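Local coordinates for protein glutamine cyclotransferase (Tannerella forsythia, PDB 6QRO) that probably converts N-terminal glutamine of peptides into pyroglutamate, as a mammalian-like type II glutaminyl cyclase carrying a zinc ion in an M28-type alpha/beta fold, at residues W234-E239 against I309-Y314; A81-K86 against R113-H118; Y60-L65 against A70-Q75; T215-S220 against Y275-Q280. All blocks are in the same frame, centred on the assembly; numbering follows the deposited sequence.

The four contacts sit around the periphery of one alpha/beta domain that binds a single zinc ion through Asp134, Asp167 and His288. Contact 2 lies nearest the metal: the Tyr115 side chain is about 10 Å from the zinc ion and about 7 Å from the side chain of His288. Contacts 1 and 4 touch, since Trp234 on the first packs its CZ2 3.2 Å from Phe216 O of the second, and their segments alternate along the chain. Contact 3, at the edge strand 71-80, is separate, its centre about 32 Å from that of contact 4 and about 26 Å from those of contacts 1 and 2.

Contact 1 (W234-E239 against I309-Y314)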
# COMPACT_ATOMS: atom_id res chain seq x y z
N TRP A 234 15.31 5.54 5.39
CA TRP A 234 16.25 6.01 4.38
C TRP A 234 17.69 5.66 4.72
O TRP A 234 18.49 5.41 3.81
CB TRP A 234 16.10 7.51 4.14
CG TRP A 234 15.23 7.78 2.96
CD1 TRP A 234 15.60 8.36 1.79
CD2 TRP A 234 13.85 7.43 2.83
NE1 TRP A 234 14.53 8.41 0.93
CE2 TRP A 234 13.44 7.85 1.54
CE3 TRP A 234 12.91 6.83 3.67
CZ2 TRP A 234 12.13 7.68 1.08
CZ3 TRP A 234 11.62 6.66 3.21
CH2 TRP A 234 11.24 7.09 1.92
N THR A 235 18.04 5.66 6.01
CA THR A 235 19.40 5.30 6.40
C THR A 235 19.66 3.83 6.11
O THR A 235 20.65 3.48 5.46
CB THR A 235 19.59 5.61 7.89
OG1 THR A 235 19.35 7.00 8.12
CG2 THR A 235 20.99 5.26 8.34
N ALA A 236 18.76 2.96 6.58
CA ALA A 236 18.87 1.53 6.32
C ALA A 236 18.91 1.24 4.84
O ALA A 236 19.61 0.32 4.40
CB ALA A 236 17.72 0.78 6.99
N ALA A 237 18.12 1.97 4.04
CA ALA A 237 18.14 1.73 2.60
C ALA A 237 19.51 2.03 2.02
O ALA A 237 20.03 1.26 1.19
CB ALA A 237 17.06 2.57 1.91
N ARG A 238 20.14 3.13 2.42
CA ARG A 238 21.45 3.43 1.88
C ARG A 238 22.50 2.45 2.41
O ARG A 238 23.36 1.99 1.66
CB ARG A 238 21.79 4.91 2.13
CG ARG A 238 23.16 5.37 1.63
CD ARG A 238 23.18 6.88 1.23
NE ARG A 238 22.33 7.21 0.07
CZ ARG A 238 21.18 7.91 0.11
NH1 ARG A 238 20.70 8.37 1.27
NH2 ARG A 238 20.48 8.15 -1.01
N GLU A 239 22.39 2.07 3.69
CA GLU A 239 23.28 1.06 4.25
C GLU A 239 23.24 -0.24 3.46
O GLU A 239 24.26 -0.93 3.35
CB GLU A 239 22.96 0.79 5.71
CG GLU A 239 23.44 1.85 6.68
CD GLU A 239 23.12 1.49 8.12
OE1 GLU A 239 22.41 0.48 8.32
OE2 GLU A 239 23.57 2.21 9.04
N ILE A 309 12.77 -2.93 4.27
CA ILE A 309 11.81 -3.07 5.36
C ILE A 309 12.13 -4.29 6.23
O ILE A 309 12.03 -4.23 7.46
CB ILE A 309 10.40 -3.09 4.77
CG1 ILE A 309 10.17 -1.78 4.04
CG2 ILE A 309 9.35 -3.32 5.87
CD1 ILE A 309 8.92 -1.74 3.28
N LEU A 310 12.49 -5.40 5.61
CA LEU A 310 12.89 -6.58 6.37
C LEU A 310 14.06 -6.26 7.30
O LEU A 310 14.11 -6.74 8.44
CB LEU A 310 13.22 -7.72 5.42
CG LEU A 310 11.96 -8.42 4.88
CD1 LEU A 310 12.35 -9.60 4.04
CD2 LEU A 310 11.04 -8.86 6.02
N ASN A 311 15.04 -5.49 6.82
CA ASN A 311 16.16 -5.10 7.67
C ASN A 311 15.71 -4.28 8.87
O ASN A 311 16.13 -4.55 10.01
CB ASN A 311 17.17 -4.32 6.81
CG ASN A 311 18.45 -3.99 7.57
OD1 ASN A 311 19.43 -4.74 7.50
ND2 ASN A 311 18.44 -2.87 8.29
N VAL A 312 14.84 -3.28 8.65
CA VAL A 312 14.44 -2.37 9.73
C VAL A 312 13.58 -3.08 10.77
O VAL A 312 13.73 -2.85 11.98
CB VAL A 312 13.76 -1.09 9.19
CG1 VAL A 312 14.60 -0.41 8.12
CG2 VAL A 312 12.36 -1.34 8.66
N ILE A 313 12.65 -3.94 10.34
CA ILE A 313 11.73 -4.54 11.31
C ILE A 313 12.46 -5.54 12.19
O ILE A 313 12.17 -5.67 13.38
CB ILE A 313 10.50 -5.16 10.63
CG1 ILE A 313 10.91 -6.17 9.56
CG2 ILE A 313 9.55 -4.05 10.11
CD1 ILE A 313 9.83 -7.16 9.21
N TYR A 314 13.40 -6.30 11.61
CA TYR A 314 14.17 -7.25 12.40
C TYR A 314 15.18 -6.54 13.28
O TYR A 314 15.71 -7.13 14.23
CB TYR A 314 14.87 -8.26 11.50
CG TYR A 314 13.96 -9.36 11.05
CD1 TYR A 314 13.63 -10.41 11.90
CD2 TYR A 314 13.39 -9.34 9.79
CE1 TYR A 314 12.78 -11.42 11.49
CE2 TYR A 314 12.54 -10.34 9.36
CZ TYR A 314 12.23 -11.38 10.22
OH TYR A 314 11.38 -12.38 9.79
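Ala236 and Val312 make a small, buried apolar contact between helix 227-239 and the C-terminal helix 299-314, well away from the zinc site. The closest approach is methyl to methyl, Ala236 CB to Val312 CG1 at 3.5 Å, which is tight for two carbons. It matches the backbone register, in which Ala236 and Val312 are the nearest pair with their CA atoms 6.8 Å apart. The small alanine lets Val312 come up to helix 227-239 at this point. Val312 reaches across with one branch: CG1 stands anti to its own carbonyl carbon, beside the backbone N (chi1 -53°), and carries the whole of this residue's touch, while CG2 occupies the position between N and carbonyl carbon. Asn311, one residue earlier, adds a partly exposed border. With its CG anti to the backbone N and the amide turned at chi2 93°, the nitrogen ND2 lies 3.9 Å from Ala236 CB, a van der Waals contact with no hydrogen bond. In the alpha/beta fold of the M28 family the C-terminal helix is also covered by helix 132-151, where Ile309 and Leu310 rest on Ile145, and Leu310 also meets Gln148. Helix 299-314 is therefore packed against two other helices, 132-151 and 227-239. Beyond the alanine, Asn311 also touches Leu240, just past the end of helix 227-239.

Contact 2 (A81-K86 against R113-H118); sequences AYNGEK and RPYADH
Tyr82 and Tyr115 reach toward each other from opposite directions and meet hydroxyl to hydroxyl, which makes this a contact of two loops through two phenols. The packed part is confined to these rings. Tyr82 OH and Tyr115 OH are modelled 2.4 Å apart, a very short hydrogen bond whose exact length is doubtful and in which either oxygen could be the donor. Tyr115 OH lies at the edge of the Tyr82 ring, near its plane. The rings pair rim to rim, neither over the face of the other, with planes at 79° and Tyr82 CE1 3.7 Å from Tyr115 CE2. Tyr82 is the second residue of the type I turn Ala81 to Gly84, and its CG, set between the backbone N and the carbonyl carbon (chi1 73°), sends the ring toward the 113-118 loop.

The outer side is looser. Asn83 is exposed, and its ND2 stays 4.2 Å from Tyr115 OH without a hydrogen bond; its OD1 accepts instead from Glu85 N, forming an Asx turn. Behind Tyr115 the loop is firmer. Arg113 holds Asp117 side-on, NE to OD1 and NH2 to OD2 (2.8 Å), both oxygens lying close to the guanidinium plane, while Tyr115 CD2 lies 3.5 Å above one face of that group. Arg113 NH1 also bonds to the carbonyl oxygen of Asp167, a zinc ligand, and Phe173 meets the Tyr115 ring edge-to-face. The chemistry implies that a single phenol-phenol bond, its proton not placed, ties the exposed turn 81-84 to a salt-bridged loop beside the metal site.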
# COMPACT_ATOMS: atom_id res chain seq x y z
N ALA A 81 -18.84 6.13 -1.91
CA ALA A 81 -17.94 6.77 -2.84
C ALA A 81 -18.39 8.21 -3.12
O ALA A 81 -19.47 8.64 -2.69
CB ALA A 81 -17.86 5.97 -4.15
N TYR A 82 -17.54 8.94 -3.85
CA TYR A 82 -17.78 10.33 -4.21
C TYR A 82 -19.14 10.52 -4.88
O TYR A 82 -19.77 11.57 -4.73
CB TYR A 82 -16.65 10.82 -5.13
CG TYR A 82 -16.77 10.23 -6.52
CD1 TYR A 82 -16.33 8.93 -6.77
CD2 TYR A 82 -17.39 10.92 -7.56
CE1 TYR A 82 -16.47 8.36 -8.03
CE2 TYR A 82 -17.54 10.34 -8.82
CZ TYR A 82 -17.07 9.06 -9.05
OH TYR A 82 -17.21 8.48 -10.29
N ASN A 83 -19.61 9.51 -5.59
CA ASN A 83 -20.85 9.56 -6.34
C ASN A 83 -22.05 9.05 -5.55
O ASN A 83 -23.16 8.99 -6.10
CB ASN A 83 -20.66 8.72 -7.60
CG ASN A 83 -20.31 7.29 -7.26
OD1 ASN A 83 -20.01 6.99 -6.11
ND2 ASN A 83 -20.29 6.41 -8.25
N GLY A 84 -21.87 8.75 -4.26
CA GLY A 84 -22.93 8.20 -3.44
C GLY A 84 -23.09 6.70 -3.52
O GLY A 84 -23.89 6.14 -2.75
N GLU A 85 -22.36 6.02 -4.40
CA GLU A 85 -22.39 4.55 -4.47
C GLU A 85 -21.88 3.92 -3.18
O GLU A 85 -20.89 4.37 -2.59
CB GLU A 85 -21.55 4.06 -5.65
CG GLU A 85 -22.34 3.76 -6.90
CD GLU A 85 -22.94 2.38 -6.88
OE1 GLU A 85 -22.18 1.41 -7.07
OE2 GLU A 85 -24.16 2.26 -6.65
N LYS A 86 -22.59 2.89 -2.72
CA LYS A 86 -22.20 2.15 -1.52
C LYS A 86 -21.20 1.05 -1.89
O LYS A 86 -21.51 0.17 -2.69
CB LYS A 86 -23.43 1.54 -0.83
CG LYS A 86 -24.41 2.54 -0.24
CD LYS A 86 -23.73 3.43 0.79
CE LYS A 86 -24.74 4.19 1.64
NZ LYS A 86 -24.14 5.42 2.19
N ARG A 113 -8.44 1.16 -9.08
CA ARG A 113 -9.27 2.31 -9.43
C ARG A 113 -10.30 1.94 -10.49
O ARG A 113 -9.98 1.27 -11.48
CB ARG A 113 -8.40 3.44 -9.95
CG ARG A 113 -9.19 4.64 -10.40
CD ARG A 113 -8.35 5.86 -10.20
NE ARG A 113 -8.99 7.12 -10.58
CZ ARG A 113 -9.99 7.67 -9.90
NH1 ARG A 113 -10.51 7.05 -8.85
NH2 ARG A 113 -10.50 8.83 -10.30
N PRO A 114 -11.56 2.38 -10.32
CA PRO A 114 -12.57 2.11 -11.35
C PRO A 114 -12.41 2.95 -12.62
O PRO A 114 -13.16 2.72 -13.57
CB PRO A 114 -13.88 2.43 -10.63
CG PRO A 114 -13.49 3.45 -9.60
CD PRO A 114 -12.15 3.03 -9.13
N TYR A 115 -11.50 3.93 -12.66
CA TYR A 115 -11.39 4.82 -13.80
C TYR A 115 -9.95 4.92 -14.30
O TYR A 115 -9.05 5.26 -13.53
CB TYR A 115 -11.90 6.23 -13.45
CG TYR A 115 -13.20 6.21 -12.69
CD1 TYR A 115 -14.32 5.60 -13.23
CD2 TYR A 115 -13.30 6.80 -11.44
CE1 TYR A 115 -15.53 5.56 -12.55
CE2 TYR A 115 -14.51 6.76 -10.73
CZ TYR A 115 -15.62 6.15 -11.30
OH TYR A 115 -16.84 6.10 -10.62
N ALA A 116 -9.74 4.69 -15.58
CA ALA A 116 -8.47 5.03 -16.19
C ALA A 116 -8.50 6.50 -16.60
O ALA A 116 -8.25 6.90 -17.74
CB ALA A 116 -8.18 4.11 -17.37
N ASP A 117 -8.78 7.34 -15.61
CA ASP A 117 -9.25 8.68 -15.92
C ASP A 117 -8.14 9.61 -16.39
O ASP A 117 -8.44 10.73 -16.81
CB ASP A 117 -10.00 9.27 -14.71
CG ASP A 117 -9.21 9.20 -13.41
OD1 ASP A 117 -8.42 8.24 -13.23
OD2 ASP A 117 -9.40 10.09 -12.54
N HIS A 118 -6.88 9.15 -16.36
CA HIS A 118 -5.75 9.84 -16.97
C HIS A 118 -5.30 9.18 -18.27
O HIS A 118 -4.25 9.56 -18.81
CB HIS A 118 -4.56 9.89 -16.02
CG HIS A 118 -4.77 10.78 -14.84
ND1 HIS A 118 -4.20 12.03 -14.75
CD2 HIS A 118 -5.45 10.60 -13.69
CE1 HIS A 118 -4.54 12.59 -13.60
NE2 HIS A 118 -5.30 11.74 -12.93

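Contact 3 (Y60-L65 against A70-Q75)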
# COMPACT_ATOMS: atom_id res chain seq x y z
N TYR A 60 -8.27 -14.32 -1.51
CA TYR A 60 -6.89 -14.70 -1.80
C TYR A 60 -5.93 -14.00 -0.84
O TYR A 60 -5.06 -14.65 -0.24
CB TYR A 60 -6.58 -14.39 -3.25
CG TYR A 60 -5.15 -14.59 -3.58
CD1 TYR A 60 -4.61 -15.87 -3.66
CD2 TYR A 60 -4.32 -13.51 -3.84
CE1 TYR A 60 -3.30 -16.07 -3.97
CE2 TYR A 60 -2.99 -13.70 -4.15
CZ TYR A 60 -2.49 -14.98 -4.20
OH TYR A 60 -1.17 -15.17 -4.51
N LEU A 61 -6.10 -12.69 -0.66
CA LEU A 61 -5.20 -11.94 0.20
C LEU A 61 -5.28 -12.40 1.65
O LEU A 61 -4.25 -12.68 2.28
CB LEU A 61 -5.53 -10.46 0.10
CG LEU A 61 -5.22 -9.86 -1.27
CD1 LEU A 61 -5.62 -8.39 -1.26
CD2 LEU A 61 -3.74 -10.03 -1.54
N ALA A 62 -6.49 -12.49 2.21
CA ALA A 62 -6.65 -12.94 3.59
C ALA A 62 -6.17 -14.38 3.77
O ALA A 62 -5.52 -14.70 4.78
CB ALA A 62 -8.10 -12.79 4.01
N GLY A 63 -6.46 -15.25 2.81
CA GLY A 63 -6.02 -16.63 2.91
C GLY A 63 -4.52 -16.75 3.00
O GLY A 63 -4.00 -17.50 3.83
N GLU A 64 -3.79 -15.97 2.19
CA GLU A 64 -2.33 -15.99 2.22
C GLU A 64 -1.79 -15.50 3.54
O GLU A 64 -0.77 -16.01 4.03
CB GLU A 64 -1.75 -15.17 1.07
CG GLU A 64 -1.88 -15.87 -0.26
CD GLU A 64 -1.13 -17.18 -0.29
OE1 GLU A 64 0.08 -17.21 -0.05
OE2 GLU A 64 -1.78 -18.21 -0.52
N LEU A 65 -2.41 -14.46 4.11
CA LEU A 65 -1.97 -13.97 5.42
C LEU A 65 -2.10 -15.06 6.47
O LEU A 65 -1.23 -15.21 7.34
CB LEU A 65 -2.77 -12.74 5.85
CG LEU A 65 -2.57 -11.45 5.08
CD1 LEU A 65 -3.38 -10.33 5.72
CD2 LEU A 65 -1.10 -11.11 5.02
N ALA A 70 -0.57 -15.35 10.48
CA ALA A 70 -1.29 -14.22 11.03
C ALA A 70 -2.64 -14.67 11.58
O ALA A 70 -3.24 -15.65 11.13
CB ALA A 70 -1.49 -13.15 9.97
N LYS A 71 -3.09 -13.98 12.62
CA LYS A 71 -4.49 -13.99 13.01
C LYS A 71 -5.20 -12.92 12.18
O LYS A 71 -4.83 -11.75 12.25
CB LYS A 71 -4.59 -13.75 14.51
CG LYS A 71 -5.90 -13.42 15.13
CD LYS A 71 -5.57 -13.02 16.56
CE LYS A 71 -6.67 -13.30 17.51
NZ LYS A 71 -6.24 -12.99 18.90
N VAL A 72 -6.15 -13.33 11.33
CA VAL A 72 -6.69 -12.47 10.27
C VAL A 72 -8.01 -11.86 10.71
O VAL A 72 -8.89 -12.55 11.24
CB VAL A 72 -6.85 -13.25 8.95
CG1 VAL A 72 -7.55 -12.38 7.90
CG2 VAL A 72 -5.49 -13.72 8.45
N TYR A 73 -8.13 -10.55 10.51
CA TYR A 73 -9.36 -9.78 10.74
C TYR A 73 -9.82 -9.20 9.42
O TYR A 73 -9.01 -8.64 8.67
CB TYR A 73 -9.14 -8.63 11.72
CG TYR A 73 -8.53 -9.00 13.04
CD1 TYR A 73 -7.17 -9.26 13.15
CD2 TYR A 73 -9.30 -9.03 14.19
CE1 TYR A 73 -6.60 -9.58 14.35
CE2 TYR A 73 -8.74 -9.34 15.42
CZ TYR A 73 -7.39 -9.62 15.49
OH TYR A 73 -6.82 -9.93 16.70
N VAL A 74 -11.10 -9.35 9.11
CA VAL A 74 -11.68 -8.74 7.92
C VAL A 74 -12.78 -7.77 8.36
O VAL A 74 -13.83 -8.19 8.84
CB VAL A 74 -12.24 -9.80 6.95
CG1 VAL A 74 -12.71 -9.16 5.65
CG2 VAL A 74 -11.16 -10.87 6.65
N GLN A 75 -12.54 -6.46 8.19
CA GLN A 75 -13.56 -5.43 8.41
C GLN A 75 -14.39 -5.31 7.15
O GLN A 75 -13.88 -4.87 6.11
CB GLN A 75 -12.96 -4.07 8.73
CG GLN A 75 -12.70 -3.75 10.19
CD GLN A 75 -12.03 -2.40 10.37
OE1 GLN A 75 -11.44 -1.85 9.43
NE2 GLN A 75 -12.13 -1.84 11.56
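Val72 spreads its two methyls across the helix: CG1 is anti to the backbone N (chi1 174°) and CG2 is anti to the carbonyl carbon, beside the N. CG1 then reaches Ala62 CB at 4.0 Å, while CG2 rests over both Ala62 O, 3.8 Å off, and Leu65 CB, 3.9 Å off. The branched residue of the strand thus fits over one turn of the helix, against two residues three positions apart. Leu65 meets the strand through CB, which points toward it from the helix; its side chain also touches Ile92 of strand 86-96.

Helix 52-67 and strand 71-80 follow one another closely and run nearly antiparallel, their short axes at 158° and 8.5 Å apart at closest approach. This is a helix followed by a nearly antiparallel strand, joined by a short connection, and in the alpha/beta fold the helix covers one face of the outermost strand of the mixed sheet; Lys71, Tyr73 and Gln75 bond through their backbones to Ala95, Val93 and Asn91 of the next strand.

At the connecting turn the join becomes polar. Ala70 N donates to Leu65 O at 3.2 Å with an N-H...O angle of 154°, the donor tilted from the carbonyl plane, and Ala70 CB lies 3.4 Å from that same oxygen. Val74 adds a weaker border where its CG2 comes within 4.5 Å of Ala62 CB, and Ala62 also rests on Ile92.

Contact 4 (T215-S220 against Y275-Q280). With SO4 (sulfate ion), chain G.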
# COMPACT_ATOMS: atom_id res chain seq x y z
N THR A 215 11.72 5.99 -7.88
CA THR A 215 12.54 6.75 -6.95
C THR A 215 11.62 7.25 -5.85
O THR A 215 10.68 8.00 -6.13
CB THR A 215 13.28 7.92 -7.62
OG1 THR A 215 12.35 8.85 -8.20
CG2 THR A 215 14.28 7.45 -8.67
N PHE A 216 11.89 6.85 -4.61
CA PHE A 216 11.04 7.21 -3.48
C PHE A 216 11.69 8.38 -2.76
O PHE A 216 12.66 8.21 -2.01
CB PHE A 216 10.81 6.02 -2.56
CG PHE A 216 10.41 4.77 -3.27
CD1 PHE A 216 9.23 4.73 -3.99
CD2 PHE A 216 11.21 3.65 -3.24
CE1 PHE A 216 8.85 3.58 -4.65
CE2 PHE A 216 10.84 2.49 -3.92
CZ PHE A 216 9.65 2.46 -4.62
N TYR A 217 11.16 9.58 -3.00
CA TYR A 217 11.57 10.74 -2.24
C TYR A 217 10.87 10.75 -0.89
O TYR A 217 9.89 10.03 -0.67
CB TYR A 217 11.24 12.03 -2.99
CG TYR A 217 12.03 12.30 -4.25
CD1 TYR A 217 12.02 11.43 -5.33
CD2 TYR A 217 12.77 13.47 -4.37
CE1 TYR A 217 12.73 11.70 -6.48
CE2 TYR A 217 13.48 13.75 -5.51
CZ TYR A 217 13.46 12.87 -6.56
OH TYR A 217 14.18 13.17 -7.68
N LYS A 218 11.39 11.56 0.02
CA LYS A 218 10.80 11.70 1.34
C LYS A 218 9.55 12.55 1.21
O LYS A 218 9.63 13.72 0.83
CB LYS A 218 11.78 12.34 2.32
CG LYS A 218 13.15 11.66 2.39
CD LYS A 218 14.07 12.37 3.40
CE LYS A 218 15.28 11.52 3.79
NZ LYS A 218 16.32 12.28 4.54
N GLU A 219 8.40 11.94 1.49
CA GLU A 219 7.11 12.59 1.32
C GLU A 219 6.85 13.55 2.48
O GLU A 219 7.21 13.27 3.62
CB GLU A 219 6.03 11.50 1.23
CG GLU A 219 4.66 11.92 0.80
CD GLU A 219 3.84 12.35 1.98
OE1 GLU A 219 3.00 13.27 1.82
OE2 GLU A 219 4.03 11.77 3.07
N SER A 220 6.23 14.69 2.18
CA SER A 220 6.21 15.81 3.13
C SER A 220 5.38 15.48 4.38
O SER A 220 5.78 15.80 5.51
CB SER A 220 5.69 17.09 2.46
OG SER A 220 4.29 17.14 2.43
N TYR A 275 7.80 8.93 -6.46
CA TYR A 275 7.66 10.34 -6.81
C TYR A 275 8.29 10.52 -8.18
O TYR A 275 9.49 10.29 -8.35
CB TYR A 275 8.32 11.24 -5.77
CG TYR A 275 8.31 12.72 -6.09
CD1 TYR A 275 7.15 13.46 -5.94
CD2 TYR A 275 9.46 13.38 -6.47
CE1 TYR A 275 7.12 14.81 -6.20
CE2 TYR A 275 9.45 14.74 -6.73
CZ TYR A 275 8.27 15.45 -6.59
OH TYR A 275 8.24 16.81 -6.85
N ASP A 276 7.48 10.98 -9.15
CA ASP A 276 8.00 11.22 -10.50
C ASP A 276 8.04 12.72 -10.77
O ASP A 276 7.00 13.32 -11.06
CB ASP A 276 7.17 10.49 -11.55
CG ASP A 276 7.90 10.32 -12.87
OD1 ASP A 276 8.68 11.21 -13.25
OD2 ASP A 276 7.72 9.29 -13.54
N PRO A 277 9.23 13.32 -10.82
CA PRO A 277 9.33 14.78 -10.93
C PRO A 277 9.10 15.33 -12.33
O PRO A 277 9.02 16.56 -12.49
CB PRO A 277 10.75 15.07 -10.45
CG PRO A 277 11.51 13.82 -10.74
CD PRO A 277 10.54 12.69 -10.57
N ASP A 278 8.99 14.47 -13.34
CA ASP A 278 8.88 14.88 -14.73
C ASP A 278 7.44 14.94 -15.22
O ASP A 278 7.20 15.41 -16.34
CB ASP A 278 9.66 13.90 -15.62
CG ASP A 278 11.10 13.77 -15.21
OD1 ASP A 278 11.53 14.49 -14.30
OD2 ASP A 278 11.83 12.97 -15.82
N THR A 279 6.47 14.53 -14.41
CA THR A 279 5.08 14.49 -14.83
C THR A 279 4.36 15.65 -14.16
O THR A 279 4.84 16.22 -13.18
CB THR A 279 4.39 13.17 -14.44
OG1 THR A 279 4.45 13.00 -13.01
CG2 THR A 279 5.03 11.97 -15.14
N GLN A 280 3.20 16.01 -14.71
CA GLN A 280 2.42 17.03 -14.02
C GLN A 280 1.94 16.49 -12.68
O GLN A 280 1.98 17.20 -11.67
CB GLN A 280 1.23 17.46 -14.88
CG GLN A 280 1.55 17.86 -16.34
CD GLN A 280 2.50 19.05 -16.50
OE1 GLN A 280 2.57 19.94 -15.65
NE2 GLN A 280 3.22 19.08 -17.62
S SO4 G . 1.08 13.07 -16.25
O1 SO4 G . 1.82 14.31 -16.52
O2 SO4 G . 1.02 12.82 -14.81
O3 SO4 G . -0.29 13.20 -16.74
O4 SO4 G . 1.76 11.94 -16.91
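Tyr275 N donates to Thr215 O at 3.0 Å, a nearly straight backbone bond with an N-H...O angle of 172°. A second bond runs between the same two residues and is weak: Thr215 OG1 to Tyr275 O at 3.2 Å, made possible because OG1 lies between the backbone N and the carbonyl carbon. The N-H and C=O of Tyr275 are therefore both engaged by Thr215, one by its carbonyl and the other by its hydroxyl.

Tyr217, two residues after Thr215, meets the ring of the same Tyr275. The edge of Tyr275 points at the face of Tyr217 in an edge-to-face pair, centroids 4.8 Å apart and planes at 63°. Tyr275 CD2 does the touching, 3.4 Å from Tyr217 CD1 and set over the ring toward its rim. Tyr275 CG is anti to its backbone N (chi1 176°), which carries the ring across. Further out, Pro277 CG meets Tyr217 OH at 4.1 Å. Tyr217 also rests on Ile247 of strand 246-247.

Beyond Tyr275 the loop turns away: Asp276 OD1 accepts from Asp278 N in an Asx turn within the type I turn Asp276 to Thr279, and Gln280 N binds a sulfate, probably from the crystallisation liquor, at O1 (2.8 Å). In this M28 alpha/beta fold, the loop that follows edge strand 269-273 and leads on to the zinc ligand His288 is thus held by a backbone bond to Thr215, just before short strand 216-218, and by the ring of Tyr217 on that strand.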